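Local atomic coordinates of putative membrane protein (Corynebacterium diphtheriae NCTC 13129, PDB entry 3C8I), a protein that is of unknown function, belongs to the DUF3239 family and is probably held in the membrane by a transmembrane helix, with its C-terminal part described here. Residues 17-22 with 31-36; 22-27 with 63-68; 49-54 with 126-131; 68-73 with 108-113; 75-80 with 90-95. One frame throughout, in Å; residues are numbered along the deposited sequence.

Interaction 1. Residues 17-22 with 31-36; sequences VPAMIA and VMALVN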
# COMPACT_ATOMS: atom_id res chain seq x y z
N VAL B 17 13.17 10.59 15.04
CA VAL B 17 12.06 10.43 15.96
C VAL B 17 12.35 9.22 16.84
O VAL B 17 12.96 8.25 16.40
CB VAL B 17 10.69 10.31 15.20
CG1 VAL B 17 10.43 11.55 14.35
CG2 VAL B 17 10.61 9.04 14.33
N PRO B 18 11.90 9.27 18.09
CA PRO B 18 11.98 8.04 18.88
C PRO B 18 10.92 7.02 18.44
O PRO B 18 9.79 7.41 18.10
CB PRO B 18 11.70 8.51 20.30
CG PRO B 18 10.87 9.71 20.12
CD PRO B 18 11.30 10.37 18.86
N ALA B 19 11.30 5.75 18.45
CA ALA B 19 10.36 4.65 18.30
C ALA B 19 10.69 3.56 19.33
O ALA B 19 11.80 3.53 19.89
CB ALA B 19 10.36 4.09 16.85
N MET B 20 9.73 2.69 19.61
CA MET B 20 9.85 1.71 20.66
C MET B 20 8.97 0.51 20.33
O MET B 20 7.87 0.66 19.79
CB MET B 20 9.40 2.35 21.98
CG MET B 20 9.64 1.54 23.27
SD MET B 20 9.29 2.54 24.77
CE MET B 20 10.42 3.86 24.52
N ILE B 21 9.44 -0.68 20.70
CA ILE B 21 8.65 -1.90 20.50
C ILE B 21 7.48 -1.88 21.48
O ILE B 21 7.67 -1.82 22.70
CB ILE B 21 9.46 -3.20 20.67
CG1 ILE B 21 10.69 -3.23 19.74
CG2 ILE B 21 8.52 -4.43 20.48
CD1 ILE B 21 11.58 -4.49 19.92
N ALA B 22 6.28 -1.91 20.92
CA ALA B 22 5.02 -1.81 21.69
C ALA B 22 4.35 -3.17 21.84
O ALA B 22 3.54 -3.37 22.76
CB ALA B 22 4.08 -0.80 21.00
N VAL B 31 5.93 -1.38 16.32
CA VAL B 31 6.70 -0.28 16.83
C VAL B 31 5.78 0.94 16.89
O VAL B 31 4.88 1.10 16.05
CB VAL B 31 7.98 -0.07 16.00
CG1 VAL B 31 8.83 1.04 16.57
CG2 VAL B 31 8.81 -1.36 15.94
N MET B 32 5.97 1.76 17.91
CA MET B 32 5.25 3.03 18.06
C MET B 32 6.29 4.13 18.01
O MET B 32 7.33 4.01 18.66
CB MET B 32 4.52 3.09 19.42
CG MET B 32 3.69 4.38 19.68
SD MET B 32 2.86 4.45 21.33
CE MET B 32 1.73 3.15 21.07
N ALA B 33 6.02 5.19 17.25
CA ALA B 33 6.90 6.35 17.18
C ALA B 33 6.19 7.61 17.62
O ALA B 33 4.99 7.73 17.46
CB ALA B 33 7.47 6.55 15.73
N LEU B 34 6.95 8.55 18.19
CA LEU B 34 6.46 9.89 18.54
C LEU B 34 6.80 10.85 17.39
O LEU B 34 7.96 11.13 17.12
CB LEU B 34 7.06 10.37 19.88
CG LEU B 34 6.56 11.72 20.43
CD1 LEU B 34 5.13 11.66 20.93
CD2 LEU B 34 7.48 12.29 21.52
N VAL B 35 5.76 11.34 16.72
CA VAL B 35 5.92 12.15 15.52
C VAL B 35 5.19 13.51 15.63
O VAL B 35 4.26 13.70 16.43
CB VAL B 35 5.43 11.39 14.24
CG1 VAL B 35 6.34 10.19 13.92
CG2 VAL B 35 3.97 10.96 14.34
N ASN B 36 5.66 14.46 14.83
CA ASN B 36 5.10 15.78 14.75
C ASN B 36 4.22 15.85 13.53
O ASN B 36 4.71 15.69 12.42
CB ASN B 36 6.23 16.80 14.63
CG ASN B 36 5.75 18.25 14.54
OD1 ASN B 36 4.56 18.55 14.66
ND2 ASN B 36 6.70 19.15 14.37

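Interaction 2. Residues 22-27 with 63-68; sequences AEVNPR and DTRKVG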
# COMPACT_ATOMS: atom_id res chain seq x y z
N ALA B 22 6.28 -1.91 20.92
CA ALA B 22 5.02 -1.81 21.69
C ALA B 22 4.35 -3.17 21.84
O ALA B 22 3.54 -3.37 22.76
CB ALA B 22 4.08 -0.80 21.00
N GLU B 23 4.67 -4.10 20.96
CA GLU B 23 4.09 -5.43 20.99
C GLU B 23 4.96 -6.40 20.19
O GLU B 23 5.52 -6.04 19.15
CB GLU B 23 2.66 -5.40 20.44
CG GLU B 23 2.09 -6.78 20.15
CD GLU B 23 0.72 -6.73 19.53
OE1 GLU B 23 -0.23 -6.47 20.28
OE2 GLU B 23 0.61 -6.94 18.29
N VAL B 24 5.06 -7.64 20.69
CA VAL B 24 5.86 -8.68 20.06
C VAL B 24 5.01 -9.93 19.83
O VAL B 24 4.33 -10.39 20.75
CB VAL B 24 7.10 -9.01 20.92
CG1 VAL B 24 7.80 -10.28 20.42
CG2 VAL B 24 8.07 -7.81 20.93
N ASN B 25 5.06 -10.45 18.61
CA ASN B 25 4.24 -11.58 18.17
C ASN B 25 5.16 -12.62 17.52
O ASN B 25 6.33 -12.34 17.29
CB ASN B 25 3.17 -11.09 17.18
CG ASN B 25 2.33 -9.94 17.73
OD1 ASN B 25 1.60 -10.11 18.69
ND2 ASN B 25 2.43 -8.76 17.12
N PRO B 26 4.67 -13.84 17.26
CA PRO B 26 5.56 -14.81 16.62
C PRO B 26 6.17 -14.37 15.28
O PRO B 26 7.36 -14.58 15.06
CB PRO B 26 4.67 -16.04 16.44
CG PRO B 26 3.65 -15.92 17.51
CD PRO B 26 3.36 -14.45 17.59
N ARG B 27 5.39 -13.75 14.41
CA ARG B 27 5.88 -13.40 13.08
C ARG B 27 6.34 -11.95 12.90
O ARG B 27 6.97 -11.63 11.90
CB ARG B 27 4.81 -13.71 12.03
CG ARG B 27 4.40 -15.17 12.01
CD ARG B 27 4.21 -15.68 10.58
NE ARG B 27 3.91 -17.11 10.60
CZ ARG B 27 2.75 -17.63 10.99
NH1 ARG B 27 1.75 -16.83 11.37
NH2 ARG B 27 2.59 -18.95 10.98
N ASP B 63 16.77 -11.41 23.05
CA ASP B 63 16.67 -10.73 24.35
C ASP B 63 16.33 -9.24 24.18
O ASP B 63 15.83 -8.62 25.11
CB ASP B 63 17.99 -10.89 25.14
CG ASP B 63 17.80 -11.53 26.51
OD1 ASP B 63 16.65 -11.65 27.02
OD2 ASP B 63 18.83 -11.93 27.10
N THR B 64 16.62 -8.67 23.01
CA THR B 64 16.26 -7.28 22.74
C THR B 64 14.94 -7.18 21.98
O THR B 64 14.43 -6.08 21.79
CB THR B 64 17.35 -6.52 21.95
OG1 THR B 64 17.60 -7.19 20.71
CG2 THR B 64 18.63 -6.42 22.76
N ARG B 65 14.38 -8.31 21.55
CA ARG B 65 13.07 -8.32 20.90
C ARG B 65 11.97 -8.34 21.96
O ARG B 65 11.29 -9.36 22.18
CB ARG B 65 12.95 -9.52 19.96
CG ARG B 65 11.77 -9.44 19.02
CD ARG B 65 11.86 -10.50 17.94
NE ARG B 65 10.69 -10.45 17.07
CZ ARG B 65 9.56 -11.12 17.26
NH1 ARG B 65 9.40 -11.94 18.29
NH2 ARG B 65 8.56 -10.97 16.41
N LYS B 66 11.81 -7.20 22.62
CA LYS B 66 11.00 -7.08 23.81
C LYS B 66 10.24 -5.78 23.79
O LYS B 66 10.76 -4.79 23.32
CB LYS B 66 11.88 -7.04 25.07
CG LYS B 66 12.50 -8.35 25.47
CD LYS B 66 13.19 -8.19 26.82
CE LYS B 66 13.82 -9.49 27.31
NZ LYS B 66 15.04 -9.21 28.15
N VAL B 67 9.05 -5.80 24.37
CA VAL B 67 8.26 -4.59 24.55
C VAL B 67 9.09 -3.59 25.36
O VAL B 67 9.64 -3.95 26.41
CB VAL B 67 6.94 -4.90 25.26
CG1 VAL B 67 6.19 -3.61 25.59
CG2 VAL B 67 6.07 -5.83 24.41
N GLY B 68 9.23 -2.37 24.83
CA GLY B 68 10.00 -1.31 25.49
C GLY B 68 11.38 -1.03 24.92
O GLY B 68 11.97 -0.00 25.23
O HOH W 1 9.56 -10.46 13.73

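Interaction 3. Residues 49-54 with 126-131; sequences LATRNI and NKLDQV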
# COMPACT_ATOMS: atom_id res chain seq x y z
N LEU B 49 1.23 9.77 18.03
CA LEU B 49 1.78 8.43 18.08
C LEU B 49 1.45 7.73 16.77
O LEU B 49 0.29 7.75 16.32
CB LEU B 49 1.16 7.65 19.24
CG LEU B 49 1.29 8.35 20.60
CD1 LEU B 49 0.40 7.68 21.64
CD2 LEU B 49 2.79 8.43 21.04
N ALA B 50 2.46 7.14 16.14
CA ALA B 50 2.27 6.43 14.88
C ALA B 50 2.78 5.01 15.07
O ALA B 50 3.88 4.82 15.54
CB ALA B 50 3.06 7.14 13.73
N THR B 51 2.00 4.01 14.68
CA THR B 51 2.46 2.65 14.79
C THR B 51 2.70 1.98 13.45
O THR B 51 2.15 2.37 12.41
CB THR B 51 1.48 1.77 15.64
OG1 THR B 51 0.19 1.77 15.03
CG2 THR B 51 1.44 2.21 17.12
N ARG B 52 3.52 0.94 13.48
CA ARG B 52 3.86 0.19 12.29
C ARG B 52 4.23 -1.24 12.64
O ARG B 52 5.03 -1.48 13.54
CB ARG B 52 5.04 0.84 11.58
CG ARG B 52 5.45 0.15 10.31
CD ARG B 52 6.61 0.89 9.62
NE ARG B 52 6.99 0.24 8.37
CZ ARG B 52 7.63 0.82 7.36
NH1 ARG B 52 8.02 2.08 7.46
NH2 ARG B 52 7.91 0.12 6.25
N ASN B 53 3.67 -2.16 11.87
CA ASN B 53 4.00 -3.57 11.99
C ASN B 53 5.26 -3.86 11.20
O ASN B 53 5.36 -3.53 10.01
CB ASN B 53 2.83 -4.41 11.52
CG ASN B 53 1.77 -4.56 12.61
OD1 ASN B 53 1.64 -5.63 13.21
ND2 ASN B 53 1.01 -3.50 12.87
N ILE B 54 6.25 -4.42 11.88
CA ILE B 54 7.58 -4.65 11.30
C ILE B 54 8.02 -6.09 11.51
O ILE B 54 7.86 -6.66 12.59
CB ILE B 54 8.62 -3.66 11.92
CG1 ILE B 54 8.30 -2.22 11.49
CG2 ILE B 54 10.07 -4.02 11.49
CD1 ILE B 54 9.22 -1.15 12.18
N ASN B 126 1.41 2.16 26.28
CA ASN B 126 0.16 1.51 26.65
C ASN B 126 -1.06 1.98 25.85
O ASN B 126 -2.09 1.30 25.86
CB ASN B 126 -0.09 1.57 28.19
CG ASN B 126 -0.09 3.00 28.77
OD1 ASN B 126 -0.52 3.95 28.12
ND2 ASN B 126 0.37 3.13 30.02
N LYS B 127 -0.93 3.08 25.10
CA LYS B 127 -2.03 3.54 24.22
C LYS B 127 -2.08 2.83 22.87
O LYS B 127 -2.86 3.23 22.01
CB LYS B 127 -1.98 5.06 24.00
CG LYS B 127 -2.12 5.88 25.27
CD LYS B 127 -2.52 7.33 24.99
CE LYS B 127 -2.68 8.17 26.27
NZ LYS B 127 -3.10 7.42 27.52
N LEU B 128 -1.29 1.77 22.69
CA LEU B 128 -1.26 1.00 21.43
C LEU B 128 -2.64 0.71 20.85
O LEU B 128 -2.87 0.85 19.66
CB LEU B 128 -0.49 -0.32 21.63
CG LEU B 128 -0.38 -1.31 20.45
CD1 LEU B 128 0.35 -0.68 19.27
CD2 LEU B 128 0.33 -2.62 20.89
N ASP B 129 -3.56 0.26 21.68
CA ASP B 129 -4.87 -0.12 21.15
C ASP B 129 -5.67 1.10 20.73
O ASP B 129 -6.29 1.06 19.70
CB ASP B 129 -5.60 -1.04 22.12
CG ASP B 129 -4.94 -2.41 22.20
OD1 ASP B 129 -4.86 -3.09 21.14
OD2 ASP B 129 -4.45 -2.80 23.29
N GLN B 130 -5.60 2.20 21.48
CA GLN B 130 -6.18 3.47 21.02
C GLN B 130 -5.61 3.88 19.64
O GLN B 130 -6.38 4.22 18.73
CB GLN B 130 -5.93 4.59 22.03
CG GLN B 130 -6.70 4.48 23.34
CD GLN B 130 -6.31 5.59 24.31
OE1 GLN B 130 -6.28 6.78 23.96
NE2 GLN B 130 -5.97 5.20 25.54
N VAL B 131 -4.28 3.81 19.48
CA VAL B 131 -3.66 4.18 18.19
C VAL B 131 -4.15 3.29 17.08
O VAL B 131 -4.51 3.75 15.99
CB VAL B 131 -2.11 4.13 18.19
CG1 VAL B 131 -1.58 4.57 16.81
CG2 VAL B 131 -1.56 4.99 19.28

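Interaction 4. Residues 68-73 with 108-113; sequences GTRIPA and RAESTI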
# COMPACT_ATOMS: atom_id res chain seq x y z
N GLY B 68 9.23 -2.37 24.83
CA GLY B 68 10.00 -1.31 25.49
C GLY B 68 11.38 -1.03 24.92
O GLY B 68 11.97 -0.00 25.23
N THR B 69 11.91 -1.94 24.09
CA THR B 69 13.21 -1.71 23.44
C THR B 69 13.17 -0.45 22.61
O THR B 69 12.28 -0.28 21.77
CB THR B 69 13.63 -2.88 22.52
OG1 THR B 69 13.90 -4.05 23.31
CG2 THR B 69 14.87 -2.52 21.72
N ARG B 70 14.16 0.42 22.80
CA ARG B 70 14.25 1.65 22.04
C ARG B 70 14.79 1.44 20.61
O ARG B 70 15.75 0.69 20.40
CB ARG B 70 15.16 2.63 22.75
CG ARG B 70 14.71 3.07 24.12
CD ARG B 70 15.79 4.03 24.67
NE ARG B 70 15.27 4.89 25.75
CZ ARG B 70 15.85 6.03 26.16
NH1 ARG B 70 16.97 6.49 25.59
NH2 ARG B 70 15.29 6.72 27.15
N ILE B 71 14.16 2.12 19.66
CA ILE B 71 14.47 2.03 18.23
C ILE B 71 14.53 3.46 17.68
O ILE B 71 13.51 4.06 17.41
CB ILE B 71 13.37 1.28 17.42
CG1 ILE B 71 13.10 -0.14 17.94
CG2 ILE B 71 13.75 1.22 15.91
CD1 ILE B 71 14.30 -1.07 17.89
N PRO B 72 15.74 4.00 17.49
CA PRO B 72 15.84 5.29 16.82
C PRO B 72 15.30 5.20 15.38
O PRO B 72 15.62 4.26 14.67
CB PRO B 72 17.34 5.58 16.82
CG PRO B 72 17.90 4.65 17.79
CD PRO B 72 17.05 3.47 17.86
N ALA B 73 14.53 6.19 14.95
CA ALA B 73 13.77 6.12 13.72
C ALA B 73 13.78 7.47 13.01
O ALA B 73 14.25 8.49 13.57
CB ALA B 73 12.31 5.66 14.01
N ARG B 108 24.37 6.73 18.79
CA ARG B 108 24.39 8.19 18.77
C ARG B 108 23.00 8.76 18.56
O ARG B 108 22.57 9.65 19.30
CB ARG B 108 25.28 8.67 17.64
CG ARG B 108 25.55 10.17 17.67
CD ARG B 108 26.88 10.46 18.41
NE ARG B 108 27.14 11.90 18.59
CZ ARG B 108 27.04 12.57 19.75
NH1 ARG B 108 26.68 11.96 20.88
NH2 ARG B 108 27.31 13.88 19.77
N ALA B 109 22.31 8.26 17.52
CA ALA B 109 20.93 8.61 17.22
C ALA B 109 20.06 8.58 18.46
O ALA B 109 19.29 9.49 18.68
CB ALA B 109 20.36 7.66 16.17
N GLU B 110 20.19 7.52 19.26
CA GLU B 110 19.35 7.34 20.44
C GLU B 110 19.61 8.41 21.50
O GLU B 110 18.66 8.94 22.09
CB GLU B 110 19.51 5.94 21.05
CG GLU B 110 18.70 5.76 22.34
CD GLU B 110 18.84 4.39 22.97
OE1 GLU B 110 18.82 3.38 22.22
OE2 GLU B 110 18.95 4.33 24.23
N SER B 111 20.88 8.71 21.76
CA SER B 111 21.25 9.77 22.70
C SER B 111 20.91 11.18 22.18
O SER B 111 20.60 12.06 22.98
CB SER B 111 22.74 9.67 23.08
OG SER B 111 23.55 9.65 21.92
N THR B 112 20.95 11.38 20.87
CA THR B 112 20.59 12.66 20.26
C THR B 112 19.09 13.00 20.42
O THR B 112 18.71 14.18 20.54
CB THR B 112 20.91 12.66 18.75
OG1 THR B 112 22.33 12.58 18.55
CG2 THR B 112 20.40 13.91 18.07
N ILE B 113 18.23 11.99 20.40
CA ILE B 113 16.79 12.23 20.58
C ILE B 113 16.56 12.65 22.03
O ILE B 113 16.98 11.96 22.96
CB ILE B 113 15.93 10.99 20.18
CG1 ILE B 113 16.01 10.75 18.67
CG2 ILE B 113 14.46 11.18 20.60
CD1 ILE B 113 15.68 9.32 18.28

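Interaction 5. Residues 75-80 with 90-95; sequences AVTGQR and QISPMP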
# COMPACT_ATOMS: atom_id res chain seq x y z
N ALA B 75 10.91 9.71 10.27
CA ALA B 75 9.63 9.76 9.59
C ALA B 75 9.96 9.87 8.12
O ALA B 75 10.42 10.92 7.64
CB ALA B 75 8.80 10.94 10.06
N VAL B 76 9.75 8.77 7.40
CA VAL B 76 10.26 8.66 6.04
C VAL B 76 9.29 9.27 5.04
O VAL B 76 9.74 9.92 4.08
CB VAL B 76 10.71 7.22 5.69
CG1 VAL B 76 9.54 6.29 5.50
CG2 VAL B 76 11.62 7.23 4.44
N THR B 77 7.99 9.14 5.28
CA THR B 77 6.99 9.70 4.37
C THR B 77 5.79 10.06 5.19
O THR B 77 5.66 9.59 6.34
CB THR B 77 6.52 8.69 3.24
OG1 THR B 77 6.04 7.48 3.84
CG2 THR B 77 7.66 8.35 2.29
N GLY B 78 4.93 10.89 4.61
CA GLY B 78 3.63 11.18 5.18
C GLY B 78 2.62 11.61 4.14
O GLY B 78 3.00 11.95 3.02
N GLN B 79 1.35 11.62 4.52
CA GLN B 79 0.29 12.06 3.63
C GLN B 79 -0.47 13.18 4.29
O GLN B 79 -0.77 13.11 5.48
CB GLN B 79 -0.66 10.90 3.27
CG GLN B 79 0.07 9.64 2.73
CD GLN B 79 0.99 9.92 1.56
OE1 GLN B 79 0.71 10.78 0.72
NE2 GLN B 79 2.10 9.19 1.49
N ARG B 80 -0.79 14.20 3.49
CA ARG B 80 -1.48 15.39 3.99
C ARG B 80 -2.93 15.14 4.38
O ARG B 80 -3.61 14.28 3.80
CB ARG B 80 -1.40 16.53 2.95
CG ARG B 80 -0.02 17.18 2.94
CD ARG B 80 0.25 18.01 1.67
NE ARG B 80 1.69 18.31 1.55
CZ ARG B 80 2.29 19.40 2.03
NH1 ARG B 80 1.60 20.36 2.65
NH2 ARG B 80 3.61 19.55 1.87
N GLN B 90 -1.21 10.92 8.06
CA GLN B 90 -0.56 9.62 8.06
C GLN B 90 0.93 9.85 8.01
O GLN B 90 1.37 10.72 7.27
CB GLN B 90 -1.00 8.79 6.84
CG GLN B 90 -0.50 7.32 6.83
CD GLN B 90 0.92 7.14 6.36
OE1 GLN B 90 1.59 6.17 6.76
NE2 GLN B 90 1.40 8.04 5.54
N ILE B 91 1.70 9.10 8.81
CA ILE B 91 3.17 9.20 8.82
C ILE B 91 3.78 7.79 8.97
O ILE B 91 3.37 7.06 9.88
CB ILE B 91 3.67 10.08 10.01
CG1 ILE B 91 3.19 11.54 9.86
CG2 ILE B 91 5.19 10.03 10.13
CD1 ILE B 91 3.52 12.44 11.05
N SER B 92 4.70 7.42 8.08
CA SER B 92 5.44 6.15 8.18
C SER B 92 6.79 6.32 8.85
O SER B 92 7.70 6.95 8.28
CB SER B 92 5.70 5.52 6.81
OG SER B 92 4.49 5.26 6.16
N PRO B 93 6.94 5.75 10.06
CA PRO B 93 8.26 5.73 10.69
C PRO B 93 9.07 4.54 10.18
O PRO B 93 8.50 3.50 9.87
CB PRO B 93 7.94 5.58 12.17
CG PRO B 93 6.64 4.81 12.21
CD PRO B 93 5.92 5.09 10.91
N MET B 94 10.38 4.70 10.09
CA MET B 94 11.29 3.59 9.80
C MET B 94 12.46 3.58 10.78
O MET B 94 12.95 4.65 11.16
CB MET B 94 11.85 3.68 8.36
CG MET B 94 12.69 4.91 8.04
SD MET B 94 13.66 4.80 6.46
CE MET B 94 14.95 3.65 6.89
N PRO B 95 12.90 2.39 11.21
CA PRO B 95 14.10 2.30 12.02
C PRO B 95 15.34 2.70 11.25
O PRO B 95 15.52 2.28 10.10
CB PRO B 95 14.19 0.82 12.40
CG PRO B 95 13.13 0.13 11.67
CD PRO B 95 12.27 1.09 10.94
O HOH W 2 3.20 7.41 3.83

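Interaction 1. Residues 17-22 with 31-36
Ala19 and Ala33 stand opposite each other as a non-hydrogen-bonded antiparallel pair, and their small side chains let the CB atoms meet at 4.0 Å. Beside them the fit is closer still: Val31 CG1 lies 3.4 Å from Ala19 CB, a tight carbon pair. Val31 puts this branch there by holding CG1 anti to its own N (chi1 -177°), which also brings it against Met20 O. Next along the strands comes the pair Met20–Met32, joined by Met32 N to Met20 O and by Met20 N to Met32 O, both 2.9 Å long; the second bond is the more bent, at 139°. Leu34 N donates to Pro18 O at 3.1 Å, but proline has no N-H to give back, and Leu34 O instead meets Val17 CB at 3.4 Å. The ring of Pro18 lies across the Leu34 side chain, with CG 3.9 Å from Leu34 CB. Strands 16-24 and 29-36 form a beta hairpin in the middle of a six-stranded antiparallel sheet, and the alternation of side chains gives it two apolar faces. Ala19, Ile21, Val31 and Ala33 look to one side, where Ile54, Ile60 and Pro93 cover some of them. Met20 and Met32 look to the other, and their long, flexible chains pack against helix 115-124, Met20 on Ser122 and Met32 on Leu121. Pro18 reaches the same helix at Trp118. Farther out, strand 70-80 bonds to the outer edge of 17-22 through Ala73 and Ile71, while Trp47 of the strand beyond 31-36 packs on Leu34.

Interaction 2. Residues 22-27 with 63-68
Arg65 reaches Asn25 because its CG is anti to the backbone N (chi1 -167°) and the chain then runs straight from CG to NE, carrying the guanidinium to the loop that follows strand 16-24. There NH2 donates to Asn25 O at 2.8 Å, with an N-H...O angle of 163° and the oxygen lying in the guanidinium plane. NH1 adds a weak bond to the same oxygen, so one carbonyl receives both ends of the fork. Val24 turns CG1 anti to its N (chi1 169°) and sets this methyl over one face of the guanidinium, 3.1 Å from Arg65 NH1. An arginine suits the spot: its long chain spans the distance, its flat end takes a methyl over one face, and its N-H groups at the edge bind a backbone oxygen. NH2 also donates to a water at 2.9 Å, which in turn makes a weak bond to Arg27 O. At the other end Val67 lays its methyls on the backbone, CG2 coming 4.0 Å from Glu23 CA.

The side chain of Asn25 is held separately, its ND2 donating to Glu23 OE2 at 2.8 Å. Glu23 serves several partners: OE2 also pairs with Arg132, and OE1 with Arg27 of the second subunit, the Arg27 of this chain meeting that subunit's Glu23 in return. On the loop side Lys66 NZ bridges to Asp63 OD1 at 3.1 Å. This surface contact thus lies beside a subunit interface and joins two irregular backbone features: a classic beta bulge, in which Ala22 and Glu23 both face Val30, and an inverse gamma turn centred on Arg65.

Interaction 3. Residues 49-54 with 126-131
No ring, amide or guanidinium takes part where Leu49 and Thr51 meet Leu128 and Val131; with no flat side chain to offer faces or edges, branched side chains do the work, mostly through their methyl groups. The motif is a short helix, 128-132, packed against one face of an antiparallel sheet near its edge strand. Val131 sits at the centre, and its beta-branched form gives it two methyls to place. CG2 lies 3.8 Å from Leu49 CB, the two side chains crossing at about a right angle. CG1 meets Thr51, tip to tip, and also the Leu49 carbonyl. Thr51 turns its OG1 between its own N and carbonyl carbon (chi1 59°), which leaves CG2 to pack between Val131 CG1 and Leu128 CD1, each 3.8 Å away. Leu128 crosses Thr51 squarely and extends the apolar patch to Val30 on the adjacent strand and Ala22 on the one beyond it; Leu139 of the edge strand covers Val131 on its side. Lys127, at the N-cap position, has its ammonium end leading away and touches Leu49 CD1 through CB alone. Its carbonyl opens the helix: Val131 N donates to Lys127 O at 3.0 Å, while Val131 CG1 rests 3.7 Å from Leu49 O.

Interaction 4. Residues 68-73 with 108-113
Arg70 and Glu110 form the polar link between strand 70-80 and helix 103-112: Arg70 NH1 donates to Glu110 OE2 at 3.2 Å, a salt bridge with a somewhat bent N-H...O angle of 146°. The donor comes from above the carboxylate plane, and the guanidinium is turned 63° against it, so the two groups do not form a flat, two-pronged pair. The same OE2 rests 3.2 Å from Arg70 CD. Both chains are extended and cross at about a right angle, long enough for their ends to meet between strand and helix. Arg70 has a second partner in Trp118, through a cation-pi interaction, and Trp118 NE1 donates to Glu110 O; the indole thus touches both residues, the guanidinium of one and the backbone carbonyl of the other.

The apolar part lies next to this. Pro72 CB meets Ala109 CB at 3.7 Å, where a small alanine lets the helix come near, and Pro72 CG touches Glu110 CB at 3.9 Å. Ile113 CD1 also meets Pro72 CB, at 4.3 Å. The compact, rigid ring of Pro72 gives the helix an apolar surface to rest on.

At the helix end Arg108 O is gripped by three donors: Thr112 N at 2.8 Å, Ser111 OG at 2.8 Å and Thr112 OG1 at 3.0 Å. These hydroxyls fold back on their own helix. Strand and helix cross at 89°, and the two parts share the contact: the long Arg70 and Glu110 chains cover slightly more of it, much of that through their CH2 groups, while the single bent bond and the Trp118 cation-pi partner together probably steady the guanidinium.

Interaction 5. Residues 75-80 with 90-95
Gln79 and Gln90 lie side by side and point the same way, their amide planes only 18° apart, with Gln90 NE2 3.5 Å from Gln79 CG. Both chains bend at chi2, and this brings the two NE2 groups round to one water, which accepts from Gln79 NE2 at 3.1 Å and from Gln90 NE2 at 2.6 Å. Thr77 OG1 is its third partner, at 2.8 Å. Thr77 shares this face with Ser92, whose hydroxyl bonds to Ala99 O of the third subunit, while Ala107 of the fourth subunit packs on both glutamines; polar side chains suit a face turned to other chains. The opposite face is apolar, Ala75 CB meeting Ile91 CG2 at 3.7 Å, with Val35 beyond Ile91.

Val76 and Met94 cross at about a right angle, the thioether SD coming 3.8 Å from Val76 CG2. Gly78, with no side chain to hold it off, lets its CA approach Gln90 O to 3.1 Å.

The firm backbone bonds are Val76 N to Ser92 O, Ser92 N to Thr77 O and Gln79 N to Gln90 O, each 2.9 Å; Gln90 N adds a weak one to Gln79 O. Ala75 pairs with Pro93 and Gly78 with Ile91, so Val76 and Thr77 together stand against Ser92 alone. That extra residue is what marks a beta bulge, here set in the hairpin of strands 70-80 and 88-95 at one border of the sheet.

All five contacts belong to one antiparallel sheet or to what packs on it. Interaction 1 is central, its centre about 2 Å from the centre of the chain, and touches each of the others. Interaction 3 joins it directly, Ala33 N lying 2.8 Å from Ala50 O, and interaction 4 does so where Ile21 O lies 2.7 Å from Gly68 N. Interactions 1 and 2 share Ala22, and interactions 2 and 4 share Gly68. Interactions 2 and 5 lie on opposite sides of the chain's centre, their own centres about 22 Å apart; each meets other subunits. Arg52 NH1, 2.8 Å from Pro93 O, connects interactions 3 and 5.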